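Local coordinates for Rab GDP dissociation inhibitor alpha (Naegleria fowleri, PDB 6C87), which probably binds prenylated Rab GTPases in their GDP-bound state, slowing nucleotide release and keeping the lipid-modified Rab soluble for recycling between membranes, at residues K150-Y155 and D192-A197; S154-Y159 and D175-I180; T166-D171 and K182-S187; A199-D204 and A212-E217. One frame throughout, in Å; residues are numbered along the deposited sequence.

Contact 1: K150-Y155 and D192-A197; sequences KKLVSY and DFLGHA
Leu194, which makes both touches to Leu152 and Val153, also covers part of a flat neighbour: its CB lies 4.2 Å above one face of the Phe193 ring, displaced toward the ring's rim. That ring also packs on Pro129 and makes no contact with segment 150-155, so the meeting of segments 150-155 and 192-197 is left to aliphatic branches. A single methyl, Leu194 CD2, serves both partners. It comes within 4.0 Å of Val153 CG2 and within 4.1 Å of Leu152 CD2. The approaches differ: Leu194 and Val153 slide past one another in opposite directions, whereas Leu152 and Leu194 cross obliquely. In Val153, CG1 is anti to the backbone N (chi1 170°), which turns CG2 away from the carbonyl carbon and presents it to the leucine. All three residues are buried and the interface is purely apolar. It is also small: the two segments bury 102 Å² together, and the closest alpha carbons, CA of Val153 and CA of Leu194, are 9.0 Å apart. Leu152 also rests on Ile180, Tyr181 and Tyr184, and Val153 on Pro132 and Val135. Helix 188-198 widens into a pi-type turn at 193-197. Polar grips lie on another side of this helix, where His196 bonds to Asp342 and Asp204. Such leucine-valine packing between helices 143-157 and 188-198 belongs to the core of the all-helical domain of the GDI fold, the domain that holds the Rab prenyl group in relatives and probably does so here.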
loop_
_atom_site.group_PDB
_atom_site.type_symbol
_atom_site.label_atom_id
_atom_site.label_comp_id
_atom_site.label_asym_id
_atom_site.label_seq_id
_atom_site.Cartn_x
_atom_site.Cartn_y
_atom_site.Cartn_z
ATOM N N LYS A 150 -32.088 -5.673 -18.292
ATOM C CA LYS A 150 -32.553 -4.879 -17.154
ATOM C C LYS A 150 -32.274 -5.590 -15.837
ATOM O O LYS A 150 -31.821 -4.968 -14.866
ATOM C CB LYS A 150 -34.049 -4.575 -17.277
ATOM N N LYS A 151 -32.544 -6.895 -15.782
ATOM C CA LYS A 151 -32.262 -7.654 -14.568
ATOM C C LYS A 151 -30.759 -7.762 -14.324
ATOM O O LYS A 151 -30.308 -7.709 -13.175
ATOM C CB LYS A 151 -32.909 -9.042 -14.648
ATOM N N LEU A 152 -29.968 -7.912 -15.391
ATOM C CA LEU A 152 -28.522 -8.000 -15.219
ATOM C C LEU A 152 -27.957 -6.696 -14.672
ATOM O O LEU A 152 -27.176 -6.701 -13.714
ATOM C CB LEU A 152 -27.848 -8.363 -16.547
ATOM C CG LEU A 152 -26.346 -8.045 -16.634
ATOM C CD1 LEU A 152 -25.534 -8.906 -15.675
ATOM C CD2 LEU A 152 -25.833 -8.203 -18.061
ATOM N N VAL A 153 -28.354 -5.563 -15.258
ATOM C CA VAL A 153 -27.795 -4.284 -14.834
ATOM C C VAL A 153 -28.308 -3.910 -13.453
ATOM O O VAL A 153 -27.573 -3.316 -12.652
ATOM C CB VAL A 153 -28.089 -3.193 -15.882
ATOM C CG1 VAL A 153 -27.738 -1.806 -15.343
ATOM C CG2 VAL A 153 -27.312 -3.476 -17.163
ATOM N N SER A 154 -29.564 -4.252 -13.144
ATOM C CA SER A 154 -30.074 -4.041 -11.792
ATOM C C SER A 154 -29.237 -4.798 -10.768
ATOM O O SER A 154 -28.923 -4.270 -9.694
ATOM C CB SER A 154 -31.540 -4.466 -11.708
ATOM O OG SER A 154 -32.405 -3.344 -11.670
ATOM N N TYR A 155 -28.874 -6.044 -11.082
ATOM C CA TYR A 155 -28.064 -6.839 -10.164
ATOM C C TYR A 155 -26.683 -6.229 -9.952
ATOM O O TYR A 155 -26.174 -6.220 -8.826
ATOM C CB TYR A 155 -27.948 -8.280 -10.670
ATOM C CG TYR A 155 -26.827 -9.067 -10.018
ATOM C CD1 TYR A 155 -26.907 -9.478 -8.689
ATOM C CD2 TYR A 155 -25.691 -9.417 -10.745
ATOM C CE1 TYR A 155 -25.877 -10.193 -8.097
ATOM C CE2 TYR A 155 -24.660 -10.136 -10.163
ATOM C CZ TYR A 155 -24.759 -10.520 -8.843
ATOM O OH TYR A 155 -23.738 -11.236 -8.270
ATOM N N ASP A 192 -21.931 -5.736 -25.594
ATOM C CA ASP A 192 -21.199 -4.778 -26.417
ATOM C C ASP A 192 -21.237 -3.380 -25.808
ATOM O O ASP A 192 -20.197 -2.825 -25.435
ATOM C CB ASP A 192 -21.761 -4.772 -27.838
ATOM C CG ASP A 192 -21.147 -5.858 -28.709
ATOM O OD1 ASP A 192 -21.577 -6.011 -29.870
ATOM O OD2 ASP A 192 -20.285 -6.609 -28.208
ATOM N N PHE A 193 -22.429 -2.789 -25.694
ATOM C CA PHE A 193 -22.494 -1.444 -25.128
ATOM C C PHE A 193 -22.064 -1.436 -23.669
ATOM O O PHE A 193 -21.448 -0.468 -23.205
ATOM C CB PHE A 193 -23.902 -0.850 -25.290
ATOM C CG PHE A 193 -24.928 -1.355 -24.286
ATOM C CD1 PHE A 193 -25.035 -0.791 -23.014
ATOM C CD2 PHE A 193 -25.823 -2.358 -24.639
ATOM C CE1 PHE A 193 -25.989 -1.246 -22.103
ATOM C CE2 PHE A 193 -26.787 -2.813 -23.740
ATOM C CZ PHE A 193 -26.867 -2.257 -22.468
ATOM N N LEU A 194 -22.365 -2.504 -22.935
ATOM C CA LEU A 194 -22.011 -2.538 -21.523
ATOM C C LEU A 194 -20.501 -2.648 -21.349
ATOM O O LEU A 194 -19.890 -1.867 -20.610
ATOM C CB LEU A 194 -22.736 -3.696 -20.836
ATOM C CG LEU A 194 -23.012 -3.576 -19.338
ATOM C CD1 LEU A 194 -23.591 -2.207 -19.012
ATOM C CD2 LEU A 194 -23.965 -4.674 -18.909
ATOM N N GLY A 195 -19.879 -3.599 -22.040
ATOM C CA GLY A 195 -18.460 -3.837 -21.893
ATOM C C GLY A 195 -17.595 -2.834 -22.624
ATOM O O GLY A 195 -16.542 -2.433 -22.112
ATOM N N HIS A 196 -18.015 -2.416 -23.819
ATOM C CA HIS A 196 -17.188 -1.545 -24.649
ATOM C C HIS A 196 -17.526 -0.069 -24.486
ATOM O O HIS A 196 -16.624 0.768 -24.465
ATOM C CB HIS A 196 -17.307 -1.936 -26.128
ATOM C CG HIS A 196 -16.811 -3.317 -26.434
ATOM N ND1 HIS A 196 -15.826 -3.567 -27.363
ATOM C CD2 HIS A 196 -17.172 -4.525 -25.939
ATOM C CE1 HIS A 196 -15.600 -4.868 -27.425
ATOM N NE2 HIS A 196 -16.402 -5.471 -26.569
ATOM N N ALA A 197 -18.803 0.276 -24.359
ATOM C CA ALA A 197 -19.189 1.678 -24.283
ATOM C C ALA A 197 -19.276 2.202 -22.855
ATOM O O ALA A 197 -19.129 3.414 -22.653
ATOM C CB ALA A 197 -20.536 1.902 -24.987
#

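Contact 2: S154-Y159 and D175-I180; sequences SYLYDY and DTMDKI
Met177 reaches Leu156 with its last carbon, and its path from backbone to tip explains how. CB leaves the backbone alongside the opposing segment rather than facing it. CG then packs against Val215 CG2 of helix 212-229, at 3.6 Å. A bend at chi2 (-54°) redirects the chain, and with CE anti to CB about the CG-SD bond the sulfur carries the methyl straight on toward helix 143-157. There CE rests against both branches of Leu156, meeting CD1 and CD2 alike at 3.6 Å, so the two side chains come together tip to tip. The same leucine branch CD2 also lies 4.3 Å from Ile180 CG2, tying the methionine pair to a second one. In that pair Ile180 crosses Tyr155 at about a right angle: its CG2 approaches the ring obliquely, 3.9 Å from CE2, while its CD1 is 4.1 Å from the same CE2. Ile180 CG2 can reach the ring because it stands anti to its own backbone N. The phenol end of Tyr155 is engaged elsewhere, its OH hydrogen-bonded to His167 O, which helps hold the ring at this place beside the isoleucine. Everything touching across the contact is buried and apolar. Around it, helix 212-229 packs alongside, with Ile216 against Leu156 and Ala212 against Ile180, while Arg220 bonds to the carbonyls of Leu156 and Tyr159. Tyr206 of helix 206-209 also touches Met177. The end of helix 143-157 and the start of helix 177-184 thus lie among several helices.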
loop_
_atom_site.group_PDB
_atom_site.type_symbol
_atom_site.label_atom_id
_atom_site.label_comp_id
_atom_site.label_asym_id
_atom_site.label_seq_id
_atom_site.Cartn_x
_atom_site.Cartn_y
_atom_site.Cartn_z
ATOM N N SER A 154 -29.564 -4.252 -13.144
ATOM C CA SER A 154 -30.074 -4.041 -11.792
ATOM C C SER A 154 -29.237 -4.798 -10.768
ATOM O O SER A 154 -28.923 -4.270 -9.694
ATOM C CB SER A 154 -31.540 -4.466 -11.708
ATOM O OG SER A 154 -32.405 -3.344 -11.670
ATOM N N TYR A 155 -28.874 -6.044 -11.082
ATOM C CA TYR A 155 -28.064 -6.839 -10.164
ATOM C C TYR A 155 -26.683 -6.229 -9.952
ATOM O O TYR A 155 -26.174 -6.220 -8.826
ATOM C CB TYR A 155 -27.948 -8.280 -10.670
ATOM C CG TYR A 155 -26.827 -9.067 -10.018
ATOM C CD1 TYR A 155 -26.907 -9.478 -8.689
ATOM C CD2 TYR A 155 -25.691 -9.417 -10.745
ATOM C CE1 TYR A 155 -25.877 -10.193 -8.097
ATOM C CE2 TYR A 155 -24.660 -10.136 -10.163
ATOM C CZ TYR A 155 -24.759 -10.520 -8.843
ATOM O OH TYR A 155 -23.738 -11.236 -8.270
ATOM N N LEU A 156 -26.059 -5.721 -11.019
ATOM C CA LEU A 156 -24.695 -5.206 -10.895
ATOM C C LEU A 156 -24.655 -3.905 -10.101
ATOM O O LEU A 156 -23.757 -3.710 -9.273
ATOM C CB LEU A 156 -24.068 -5.025 -12.279
ATOM C CG LEU A 156 -23.922 -6.326 -13.077
ATOM C CD1 LEU A 156 -23.477 -6.058 -14.509
ATOM C CD2 LEU A 156 -22.979 -7.299 -12.381
ATOM N N TYR A 157 -25.625 -3.015 -10.314
ATOM C CA TYR A 157 -25.635 -1.759 -9.574
ATOM C C TYR A 157 -26.049 -1.962 -8.122
ATOM O O TYR A 157 -25.682 -1.152 -7.265
ATOM C CB TYR A 157 -26.560 -0.746 -10.248
ATOM N N ASP A 158 -26.789 -3.027 -7.821
ATOM C CA ASP A 158 -27.168 -3.338 -6.450
ATOM C C ASP A 158 -26.144 -4.206 -5.737
ATOM O O ASP A 158 -26.329 -4.504 -4.552
ATOM C CB ASP A 158 -28.531 -4.034 -6.409
ATOM C CG ASP A 158 -29.675 -3.080 -6.645
ATOM O OD1 ASP A 158 -29.409 -1.874 -6.814
ATOM O OD2 ASP A 158 -30.839 -3.528 -6.642
ATOM N N TYR A 159 -25.077 -4.619 -6.419
ATOM C CA TYR A 159 -24.097 -5.496 -5.795
ATOM C C TYR A 159 -23.309 -4.740 -4.731
ATOM O O TYR A 159 -22.774 -3.657 -4.981
ATOM C CB TYR A 159 -23.147 -6.083 -6.840
ATOM C CG TYR A 159 -22.220 -7.129 -6.262
ATOM C CD1 TYR A 159 -22.646 -8.442 -6.098
ATOM C CD2 TYR A 159 -20.929 -6.807 -5.860
ATOM C CE1 TYR A 159 -21.813 -9.406 -5.558
ATOM C CE2 TYR A 159 -20.087 -7.767 -5.318
ATOM C CZ TYR A 159 -20.536 -9.065 -5.171
ATOM O OH TYR A 159 -19.707 -10.025 -4.633
ATOM N N ASP A 175 -15.510 -14.501 -8.950
ATOM C CA ASP A 175 -16.140 -14.907 -10.203
ATOM C C ASP A 175 -15.895 -13.878 -11.302
ATOM O O ASP A 175 -15.751 -12.680 -11.042
ATOM C CB ASP A 175 -17.646 -15.113 -10.018
ATOM C CG ASP A 175 -17.971 -16.297 -9.130
ATOM O OD1 ASP A 175 -17.163 -17.248 -9.084
ATOM O OD2 ASP A 175 -19.042 -16.282 -8.490
ATOM N N THR A 176 -15.867 -14.356 -12.543
ATOM C CA THR A 176 -15.685 -13.503 -13.711
ATOM C C THR A 176 -17.027 -13.132 -14.338
ATOM O O THR A 176 -18.084 -13.659 -13.985
ATOM C CB THR A 176 -14.787 -14.184 -14.751
ATOM O OG1 THR A 176 -15.345 -15.450 -15.119
ATOM C CG2 THR A 176 -13.386 -14.383 -14.203
ATOM N N MET A 177 -16.963 -12.199 -15.290
ATOM C CA MET A 177 -18.178 -11.648 -15.879
ATOM C C MET A 177 -18.896 -12.646 -16.777
ATOM O O MET A 177 -20.118 -12.550 -16.941
ATOM C CB MET A 177 -17.854 -10.372 -16.651
ATOM C CG MET A 177 -18.273 -9.126 -15.915
ATOM S SD MET A 177 -20.019 -9.230 -15.487
ATOM C CE MET A 177 -20.250 -7.640 -14.714
ATOM N N ASP A 178 -18.166 -13.591 -17.376
ATOM C CA ASP A 178 -18.802 -14.540 -18.288
ATOM C C ASP A 178 -19.871 -15.364 -17.578
ATOM O O ASP A 178 -20.921 -15.663 -18.159
ATOM C CB ASP A 178 -17.754 -15.463 -18.919
ATOM C CG ASP A 178 -16.975 -16.275 -17.886
ATOM O OD1 ASP A 178 -16.958 -15.893 -16.695
ATOM O OD2 ASP A 178 -16.373 -17.301 -18.270
ATOM N N LYS A 179 -19.629 -15.731 -16.314
ATOM C CA LYS A 179 -20.621 -16.499 -15.562
ATOM C C LYS A 179 -21.865 -15.667 -15.271
ATOM O O LYS A 179 -22.983 -16.197 -15.259
ATOM C CB LYS A 179 -20.006 -17.034 -14.264
ATOM N N ILE A 180 -21.693 -14.366 -15.024
ATOM C CA ILE A 180 -22.840 -13.501 -14.760
ATOM C C ILE A 180 -23.631 -13.237 -16.037
ATOM O O ILE A 180 -24.870 -13.248 -16.030
ATOM C CB ILE A 180 -22.370 -12.190 -14.108
ATOM C CG1 ILE A 180 -21.528 -12.493 -12.869
ATOM C CG2 ILE A 180 -23.555 -11.313 -13.763
ATOM C CD1 ILE A 180 -21.211 -11.282 -12.046
#

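Contact 3: T166-D171 and K182-S187; sequences THQGFD and KYYGVS
Phe170 and Tyr183 form the close part of this contact, an offset edge-to-face pair with centroids 5.4 Å apart and ring planes at 65°. The edge of Phe170 is the one presented: CE2 lies 3.5 Å from Tyr183 CD2, and CZ meets Tyr183 CB at 3.8 Å. Tyr183 CG is in the plane of the phenylalanine ring, beyond that same edge. With its CG anti to the backbone N (chi1 179°), Tyr183 stretches out from helix 177-184 to offer its face. Tyr183 is exposed, so even this close ring pair sits at the surface. Phe170 also packs against Tyr155, Asp175 and Lys179. The second half of the contact is much looser. Gln168 OE1 and Tyr184 OH are 4.2 Å apart, too far for a hydrogen bond, and Gln168 is exposed to solvent. Tyr184 also touches Leu152 of helix 143-157. Phe170 is delivered by a tight reversal from His167, closed by the bond from Phe170 N to His167 O (3.2 Å), in which Gln168 and Gly169 both take positive phi. A type I' beta turn thus carries one aromatic edge onto the last turn of helix 177-184, just past which Gly185 takes positive phi.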
loop_
_atom_site.group_PDB
_atom_site.type_symbol
_atom_site.label_atom_id
_atom_site.label_comp_id
_atom_site.label_asym_id
_atom_site.label_seq_id
_atom_site.Cartn_x
_atom_site.Cartn_y
_atom_site.Cartn_z
ATOM N N THR A 166 -26.906 -9.129 -1.384
ATOM C CA THR A 166 -26.866 -8.692 -2.774
ATOM C C THR A 166 -26.061 -9.618 -3.678
ATOM O O THR A 166 -26.033 -9.393 -4.895
ATOM C CB THR A 166 -26.290 -7.278 -2.849
ATOM O OG1 THR A 166 -24.873 -7.330 -2.663
ATOM C CG2 THR A 166 -26.901 -6.407 -1.767
ATOM N N HIS A 167 -25.409 -10.644 -3.127
ATOM C CA HIS A 167 -24.560 -11.505 -3.949
ATOM C C HIS A 167 -25.384 -12.385 -4.886
ATOM O O HIS A 167 -25.009 -12.576 -6.050
ATOM C CB HIS A 167 -23.661 -12.357 -3.051
ATOM C CG HIS A 167 -22.557 -11.586 -2.395
ATOM N ND1 HIS A 167 -21.387 -12.178 -1.970
ATOM C CD2 HIS A 167 -22.437 -10.268 -2.112
ATOM C CE1 HIS A 167 -20.599 -11.259 -1.441
ATOM N NE2 HIS A 167 -21.211 -10.092 -1.517
ATOM N N GLN A 168 -26.509 -12.917 -4.403
ATOM C CA GLN A 168 -27.413 -13.754 -5.200
ATOM C C GLN A 168 -26.668 -14.881 -5.917
ATOM O O GLN A 168 -26.869 -15.134 -7.110
ATOM C CB GLN A 168 -28.204 -12.910 -6.201
ATOM C CG GLN A 168 -29.350 -12.128 -5.596
ATOM C CD GLN A 168 -30.309 -11.618 -6.650
ATOM O OE1 GLN A 168 -30.563 -12.290 -7.649
ATOM N NE2 GLN A 168 -30.842 -10.420 -6.439
ATOM N N GLY A 169 -25.795 -15.563 -5.179
ATOM C CA GLY A 169 -25.110 -16.731 -5.697
ATOM C C GLY A 169 -23.814 -16.468 -6.434
ATOM O O GLY A 169 -23.262 -17.401 -7.030
ATOM N N PHE A 170 -23.315 -15.236 -6.424
ATOM C CA PHE A 170 -22.069 -14.899 -7.094
ATOM C C PHE A 170 -21.158 -14.137 -6.140
ATOM O O PHE A 170 -21.625 -13.317 -5.343
ATOM C CB PHE A 170 -22.326 -14.053 -8.343
ATOM C CG PHE A 170 -22.889 -14.830 -9.495
ATOM C CD1 PHE A 170 -22.081 -15.665 -10.246
ATOM C CD2 PHE A 170 -24.230 -14.716 -9.833
ATOM C CE1 PHE A 170 -22.600 -16.378 -11.310
ATOM C CE2 PHE A 170 -24.755 -15.423 -10.899
ATOM C CZ PHE A 170 -23.939 -16.254 -11.638
ATOM N N ASP A 171 -19.860 -14.413 -6.223
ATOM C CA ASP A 171 -18.832 -13.668 -5.498
ATOM C C ASP A 171 -18.015 -12.930 -6.554
ATOM O O ASP A 171 -17.064 -13.475 -7.117
ATOM C CB ASP A 171 -17.953 -14.582 -4.649
ATOM C CG ASP A 171 -16.884 -13.816 -3.874
ATOM O OD1 ASP A 171 -16.148 -14.452 -3.087
ATOM O OD2 ASP A 171 -16.794 -12.575 -4.021
ATOM N N LYS A 182 -23.854 -15.175 -18.811
ATOM C CA LYS A 182 -24.548 -16.387 -19.237
ATOM C C LYS A 182 -25.713 -16.723 -18.318
ATOM O O LYS A 182 -26.715 -17.286 -18.773
ATOM C CB LYS A 182 -23.568 -17.560 -19.301
ATOM N N TYR A 183 -25.608 -16.379 -17.032
ATOM C CA TYR A 183 -26.695 -16.657 -16.098
ATOM C C TYR A 183 -27.927 -15.824 -16.433
ATOM O O TYR A 183 -29.061 -16.301 -16.308
ATOM C CB TYR A 183 -26.230 -16.410 -14.661
ATOM C CG TYR A 183 -27.295 -16.645 -13.614
ATOM C CD1 TYR A 183 -27.858 -17.905 -13.444
ATOM C CD2 TYR A 183 -27.721 -15.620 -12.778
ATOM C CE1 TYR A 183 -28.829 -18.133 -12.485
ATOM C CE2 TYR A 183 -28.691 -15.839 -11.814
ATOM C CZ TYR A 183 -29.242 -17.098 -11.672
ATOM O OH TYR A 183 -30.209 -17.325 -10.714
ATOM N N TYR A 184 -27.727 -14.573 -16.845
ATOM C CA TYR A 184 -28.822 -13.690 -17.225
ATOM C C TYR A 184 -29.257 -13.838 -18.679
ATOM O O TYR A 184 -30.227 -13.189 -19.085
ATOM C CB TYR A 184 -28.441 -12.239 -16.927
ATOM C CG TYR A 184 -28.533 -11.964 -15.457
ATOM C CD1 TYR A 184 -29.736 -11.577 -14.887
ATOM C CD2 TYR A 184 -27.440 -12.139 -14.627
ATOM C CE1 TYR A 184 -29.840 -11.345 -13.542
ATOM C CE2 TYR A 184 -27.534 -11.908 -13.274
ATOM C CZ TYR A 184 -28.740 -11.513 -12.736
ATOM O OH TYR A 184 -28.854 -11.282 -11.385
ATOM N N GLY A 185 -28.558 -14.647 -19.470
ATOM C CA GLY A 185 -28.989 -14.919 -20.830
ATOM C C GLY A 185 -28.918 -13.739 -21.768
ATOM O O GLY A 185 -29.758 -13.620 -22.664
ATOM N N VAL A 186 -27.940 -12.856 -21.585
ATOM C CA VAL A 186 -27.737 -11.721 -22.477
ATOM C C VAL A 186 -26.851 -12.157 -23.639
ATOM O O VAL A 186 -26.055 -13.095 -23.523
ATOM C CB VAL A 186 -27.135 -10.519 -21.716
ATOM C CG1 VAL A 186 -28.139 -9.962 -20.717
ATOM C CG2 VAL A 186 -25.845 -10.927 -21.002
ATOM N N SER A 187 -26.991 -11.475 -24.774
ATOM C CA SER A 187 -26.231 -11.756 -25.981
ATOM C C SER A 187 -25.194 -10.655 -26.195
ATOM O O SER A 187 -24.913 -9.856 -25.291
ATOM C CB SER A 187 -27.165 -11.892 -27.185
ATOM O OG SER A 187 -27.755 -10.644 -27.510
#

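Contact 4: A199-D204 and A212-E217; sequences ALYTDD and ALEVIE
Tyr201 and Val215 stand at about a right angle, the methyl CG2 coming in beside the hydroxyl end of the phenol. Val215 CG2 lies 3.7 Å from Tyr201 OH and 4.1 Å from Tyr201 CE2, an oblique approach to the ring. This branch faces the tyrosine because Val215 holds CG1 anti to the backbone N (chi1 178°), which puts CG2 on the side remote from the carbonyl carbon. Glu214, one residue earlier on the helix, brings OE1 to 4.5 Å from Tyr201 OH, a distance beyond hydrogen bonding, and stays at the solvent-facing margin. The tyrosine ring has further partners: it stacks with Tyr206 and makes a cation-pi contact with Arg218, whose NH1 also bonds to Ala199 O. Arg218 therefore holds both the loop backbone and the ring that packs on Val215. The backbone of Tyr201 is held too, its N bonding to Gly195 O. Farther along, Asp204 OD2 forms a salt bridge with Lys335 NZ. Leu200 leaves helix 188-198 with positive phi, the left-handed backbone conformation common at helix C-termini, and the chain that follows lays an aromatic side chain against the first turns of helix 212-229.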
loop_
_atom_site.group_PDB
_atom_site.type_symbol
_atom_site.label_atom_id
_atom_site.label_comp_id
_atom_site.label_asym_id
_atom_site.label_seq_id
_atom_site.Cartn_x
_atom_site.Cartn_y
_atom_site.Cartn_z
ATOM N N ALA A 199 -17.866 0.211 -19.725
ATOM C CA ALA A 199 -16.665 -0.198 -19.005
ATOM C C ALA A 199 -15.386 0.041 -19.799
ATOM O O ALA A 199 -14.297 -0.046 -19.219
ATOM C CB ALA A 199 -16.775 -1.671 -18.606
ATOM N N LEU A 200 -15.502 0.322 -21.101
ATOM C CA LEU A 200 -14.403 0.763 -21.965
ATOM C C LEU A 200 -13.376 -0.330 -22.248
ATOM O O LEU A 200 -12.206 -0.038 -22.501
ATOM C CB LEU A 200 -13.702 2.002 -21.390
ATOM C CG LEU A 200 -14.600 3.210 -21.135
ATOM C CD1 LEU A 200 -13.740 4.457 -21.000
ATOM C CD2 LEU A 200 -15.676 3.380 -22.222
ATOM N N TYR A 201 -13.789 -1.592 -22.232
ATOM C CA TYR A 201 -12.927 -2.645 -22.742
ATOM C C TYR A 201 -12.917 -2.599 -24.264
ATOM O O TYR A 201 -13.881 -2.167 -24.898
ATOM C CB TYR A 201 -13.390 -4.025 -22.266
ATOM C CG TYR A 201 -13.179 -4.272 -20.788
ATOM C CD1 TYR A 201 -11.903 -4.466 -20.273
ATOM C CD2 TYR A 201 -14.257 -4.321 -19.909
ATOM C CE1 TYR A 201 -11.705 -4.692 -18.924
ATOM C CE2 TYR A 201 -14.068 -4.551 -18.558
ATOM C CZ TYR A 201 -12.791 -4.738 -18.071
ATOM O OH TYR A 201 -12.597 -4.963 -16.728
ATOM N N THR A 202 -11.808 -3.036 -24.848
ATOM C CA THR A 202 -11.654 -3.034 -26.292
ATOM C C THR A 202 -11.903 -4.396 -26.915
ATOM O O THR A 202 -12.094 -4.473 -28.132
ATOM C CB THR A 202 -10.249 -2.559 -26.665
ATOM O OG1 THR A 202 -9.291 -3.498 -26.169
ATOM C CG2 THR A 202 -9.977 -1.212 -26.031
ATOM N N ASP A 203 -11.911 -5.460 -26.111
ATOM C CA ASP A 203 -12.330 -6.781 -26.557
ATOM C C ASP A 203 -12.959 -7.506 -25.373
ATOM O O ASP A 203 -12.951 -7.013 -24.241
ATOM C CB ASP A 203 -11.165 -7.585 -27.152
ATOM C CG ASP A 203 -10.008 -7.768 -26.181
ATOM O OD1 ASP A 203 -10.225 -8.259 -25.052
ATOM O OD2 ASP A 203 -8.865 -7.457 -26.566
ATOM N N ASP A 204 -13.469 -8.705 -25.630
ATOM C CA ASP A 204 -14.238 -9.433 -24.631
ATOM C C ASP A 204 -13.408 -10.403 -23.797
ATOM O O ASP A 204 -13.983 -11.214 -23.066
ATOM C CB ASP A 204 -15.389 -10.180 -25.303
ATOM C CG ASP A 204 -16.434 -9.244 -25.856
ATOM O OD1 ASP A 204 -16.478 -8.081 -25.395
ATOM O OD2 ASP A 204 -17.219 -9.672 -26.729
ATOM N N ALA A 212 -15.523 -9.911 -11.833
ATOM C CA ALA A 212 -16.674 -9.053 -12.094
ATOM C C ALA A 212 -16.653 -7.790 -11.243
ATOM O O ALA A 212 -17.172 -6.753 -11.670
ATOM C CB ALA A 212 -17.965 -9.832 -11.856
ATOM N N LEU A 213 -16.062 -7.852 -10.045
ATOM C CA LEU A 213 -16.021 -6.678 -9.175
ATOM C C LEU A 213 -15.217 -5.543 -9.801
ATOM O O LEU A 213 -15.524 -4.367 -9.578
ATOM C CB LEU A 213 -15.430 -7.062 -7.814
ATOM C CG LEU A 213 -15.501 -6.057 -6.662
ATOM C CD1 LEU A 213 -16.941 -5.668 -6.382
ATOM C CD2 LEU A 213 -14.839 -6.613 -5.405
ATOM N N GLU A 214 -14.184 -5.873 -10.575
ATOM C CA GLU A 214 -13.453 -4.847 -11.310
ATOM C C GLU A 214 -14.303 -4.259 -12.425
ATOM O O GLU A 214 -14.249 -3.051 -12.688
ATOM C CB GLU A 214 -12.158 -5.427 -11.861
ATOM C CG GLU A 214 -10.949 -4.573 -11.577
ATOM C CD GLU A 214 -9.714 -5.116 -12.243
ATOM O OE1 GLU A 214 -9.523 -4.847 -13.448
ATOM O OE2 GLU A 214 -8.946 -5.826 -11.563
ATOM N N VAL A 215 -15.073 -5.110 -13.108
ATOM C CA VAL A 215 -15.984 -4.645 -14.149
ATOM C C VAL A 215 -17.035 -3.718 -13.559
ATOM O O VAL A 215 -17.353 -2.668 -14.134
ATOM C CB VAL A 215 -16.634 -5.851 -14.858
ATOM C CG1 VAL A 215 -17.621 -5.386 -15.922
ATOM C CG2 VAL A 215 -15.561 -6.764 -15.459
ATOM N N ILE A 216 -17.585 -4.088 -12.397
ATOM C CA ILE A 216 -18.583 -3.258 -11.728
ATOM C C ILE A 216 -17.982 -1.915 -11.345
ATOM O O ILE A 216 -18.623 -0.868 -11.490
ATOM C CB ILE A 216 -19.154 -3.985 -10.495
ATOM C CG1 ILE A 216 -19.955 -5.224 -10.905
ATOM C CG2 ILE A 216 -20.019 -3.039 -9.663
ATOM C CD1 ILE A 216 -20.428 -6.063 -9.712
ATOM N N GLU A 217 -16.731 -1.921 -10.867
ATOM C CA GLU A 217 -16.074 -0.672 -10.495
ATOM C C GLU A 217 -15.967 0.274 -11.688
ATOM O O GLU A 217 -16.186 1.484 -11.546
ATOM C CB GLU A 217 -14.690 -0.963 -9.906
#

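Overall arrangement
Contacts 1 and 2 are core contacts made by apolar side chains and share helix 143-157: one covers it with helix 188-198, the other with the start of helix 177-184, and Leu152 CD1 meets Ile180 CG2 between them. Contact 3 uses the C-terminal end of helix 177-184 and is a surface contact, built on a pair of rings, with a long polar approach beside it; its centre lies about 5 Å from that of contact 2. Contact 4, partly buried, mixes an aliphatic touch with nearby charged partners. It joins contact 1 through Gly195 and His196 and contact 2 through Ala212 and Val215, but does not touch contact 3.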